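Local coordinates for bacterial bifunctional deaminase-reductase C-terminal domain-containing protein (Corynebacterium diphtheriae, PDB 2P4G), which is probably an NADP-dependent reductase related to the riboflavin-pathway enzymes that reduce 5-amino-6-(5-phosphoribosylamino)uracil, at residues 114-118 / 119-123. Sequence-based numbering, arbitrary orientation.
With EDO (1,2-ethanediol), chain M; EDO (1,2-ethanediol), chain N.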
loop_
_atom_site.group_PDB
_atom_site.type_symbol
_atom_site.label_atom_id
_atom_site.label_comp_id
_atom_site.label_asym_id
_atom_site.label_seq_id
_atom_site.Cartn_x
_atom_site.Cartn_y
_atom_site.Cartn_z
ATOM N N LEU A 114 13.510 18.282 -14.068
ATOM C CA LEU A 114 13.660 18.333 -12.625
ATOM C C LEU A 114 12.859 19.473 -12.096
ATOM O O LEU A 114 13.007 20.615 -12.569
ATOM C CB LEU A 114 15.123 18.551 -12.244
ATOM C CG LEU A 114 16.115 17.473 -12.664
ATOM C CD1 LEU A 114 17.537 17.934 -12.267
ATOM C CD2 LEU A 114 15.766 16.092 -12.028
ATOM N N LEU A 115 11.976 19.155 -11.152
ATOM C CA LEU A 115 11.128 20.135 -10.510
ATOM C C LEU A 115 11.777 20.569 -9.201
ATOM O O LEU A 115 12.015 19.755 -8.306
ATOM C CB LEU A 115 9.761 19.514 -10.224
ATOM C CG LEU A 115 9.023 18.869 -11.396
ATOM C CD1 LEU A 115 7.636 18.415 -10.947
ATOM C CD2 LEU A 115 8.906 19.797 -12.570
ATOM N N SER A 116 12.064 21.854 -9.085
ATOM C CA SER A 116 12.810 22.376 -7.949
ATOM C C SER A 116 12.353 23.759 -7.585
ATOM O O SER A 116 12.634 24.749 -8.306
ATOM C CB SER A 116 14.313 22.424 -8.287
ATOM O OG SER A 116 15.046 22.982 -7.205
ATOM N N LYS A 117 11.701 23.876 -6.448
ATOM C CA LYS A 117 11.333 25.200 -5.989
ATOM C C LYS A 117 12.513 25.952 -5.379
ATOM O O LYS A 117 12.614 27.150 -5.547
ATOM C CB LYS A 117 10.106 25.142 -5.063
ATOM C CG LYS A 117 8.807 24.695 -5.821
ATOM C CD LYS A 117 7.521 24.937 -5.030
ATOM C CE LYS A 117 6.452 23.883 -5.351
ATOM N NZ LYS A 117 5.072 24.324 -4.934
ATOM N N SER A 118 13.426 25.255 -4.717
ATOM C CA SER A 118 14.614 25.903 -4.094
ATOM C C SER A 118 15.773 26.160 -5.056
ATOM O O SER A 118 16.572 27.084 -4.839
ATOM C CB SER A 118 15.152 25.061 -2.933
ATOM O OG SER A 118 15.830 23.897 -3.409
ATOM N N LEU A 119 15.877 25.320 -6.083
ATOM C CA LEU A 119 16.987 25.374 -7.042
ATOM C C LEU A 119 18.324 24.926 -6.419
ATOM O O LEU A 119 19.402 25.227 -6.970
ATOM C CB LEU A 119 17.125 26.768 -7.664
ATOM C CG LEU A 119 16.030 27.200 -8.632
ATOM C CD1 LEU A 119 16.386 28.616 -9.212
ATOM C CD2 LEU A 119 15.878 26.118 -9.734
ATOM N N TYR A 120 18.244 24.220 -5.280
ATOM C CA TYR A 120 19.436 23.672 -4.642
ATOM C C TYR A 120 19.815 22.423 -5.431
ATOM O O TYR A 120 19.022 21.487 -5.534
ATOM C CB TYR A 120 19.239 23.306 -3.161
ATOM C CG TYR A 120 20.511 22.699 -2.644
ATOM C CD1 TYR A 120 21.598 23.505 -2.344
ATOM C CD2 TYR A 120 20.672 21.323 -2.562
ATOM C CE1 TYR A 120 22.797 22.958 -1.941
ATOM C CE2 TYR A 120 21.856 20.771 -2.138
ATOM C CZ TYR A 120 22.924 21.581 -1.854
ATOM O OH TYR A 120 24.136 21.053 -1.462
ATOM N N PHE A 121 21.022 22.435 -6.003
ATOM C CA PHE A 121 21.570 21.296 -6.686
ATOM C C PHE A 121 23.017 21.052 -6.294
ATOM O O PHE A 121 23.753 21.973 -5.964
ATOM C CB PHE A 121 21.478 21.489 -8.196
ATOM C CG PHE A 121 20.080 21.491 -8.701
ATOM C CD1 PHE A 121 19.367 20.326 -8.764
ATOM C CD2 PHE A 121 19.464 22.666 -9.077
ATOM C CE1 PHE A 121 18.072 20.308 -9.226
ATOM C CE2 PHE A 121 18.177 22.664 -9.546
ATOM C CZ PHE A 121 17.472 21.486 -9.607
ATOM N N ASP A 122 23.411 19.786 -6.369
ATOM C CA ASP A 122 24.823 19.379 -6.284
ATOM C C ASP A 122 25.510 19.544 -7.638
ATOM O O ASP A 122 25.294 18.760 -8.542
ATOM C CB ASP A 122 24.903 17.920 -5.822
ATOM C CG ASP A 122 26.303 17.343 -5.875
ATOM O OD1 ASP A 122 27.296 18.096 -6.009
ATOM O OD2 ASP A 122 26.383 16.103 -5.786
ATOM N N PHE A 123 26.335 20.574 -7.752
ATOM C CA PHE A 123 27.073 20.866 -8.969
ATOM C C PHE A 123 28.316 19.972 -9.179
ATOM O O PHE A 123 29.020 20.101 -10.190
ATOM C CB PHE A 123 27.477 22.338 -8.980
ATOM C CG PHE A 123 26.353 23.249 -9.318
ATOM C CD1 PHE A 123 25.373 23.532 -8.383
ATOM C CD2 PHE A 123 26.250 23.813 -10.584
ATOM C CE1 PHE A 123 24.306 24.362 -8.703
ATOM C CE2 PHE A 123 25.194 24.649 -10.902
ATOM C CZ PHE A 123 24.213 24.907 -9.969
HETATM C C1 EDO M . 24.561 25.019 -4.203
HETATM O O1 EDO M . 25.035 23.695 -4.557
HETATM C C2 EDO M . 23.854 25.752 -5.340
HETATM O O2 EDO M . 22.742 24.996 -5.874
HETATM C C1 EDO N . 11.786 18.978 -4.959
HETATM O O1 EDO N . 11.412 17.594 -4.906
HETATM C C2 EDO N . 10.578 19.826 -5.355
HETATM O O2 EDO N . 10.892 21.216 -5.157
HETATM O O HOH W 1 16.263 21.485 -5.697
#
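From Ser-116 to Tyr-120 the backbone bends sharply: Lys-117 and Ser-118 have helix-like angles, then Leu-119 takes a positive phi of 70°, and the chain runs on extended through Tyr-120 and Phe-121. Two serine hydroxyls brace this bend. Ser-116 holds OG anti to its backbone N (chi1 178°), which points the oxygen toward the Leu-119 peptide N-H, and Leu-119 N donates to Ser-116 OG at 2.7 Å along a distinctly bent path, an i+3 to i bond. The Ser-118 hydroxyl sits instead between its own N and carbonyl carbon, and accepts the straighter bond from Tyr-120 N to Ser-118 OG, 3.1 Å long; this i+2 to i bond makes an ST turn. Serine suits both places because its short side chain can turn an oxygen onto a nearby peptide N-H. A water donates to the carbonyl oxygen of Tyr-120, which lies 2.8 Å from it.

Beyond the bend, the Phe-121 ring reaches back obliquely to Ser-116 and Leu-114. Its CZ comes within 3.5 Å of Ser-116 CB, while its CE1 lies 3.9 Å from Leu-114 CD1; the methylene and the methyl offer apolar surface to a large buried ring. O2 of a bound 1,2-ethanediol (chain M), probably from the crystallisation liquor, receives the nearly linear bond from Phe-121 N at 3.1 Å and lies at the edge of the Phe-123 ring.

The segment forms the exit from strand 111-115, which runs parallel between 75-79 and 139-143. Leu-119 packs against Trp-152 and Leu-156 of helix 150-162 and against strand 139-143, Ser-118 O accepts from Arg-155 of that helix, and Phe-121 packs on Phe-128 and on Ala-80 at the start of helix 80-85.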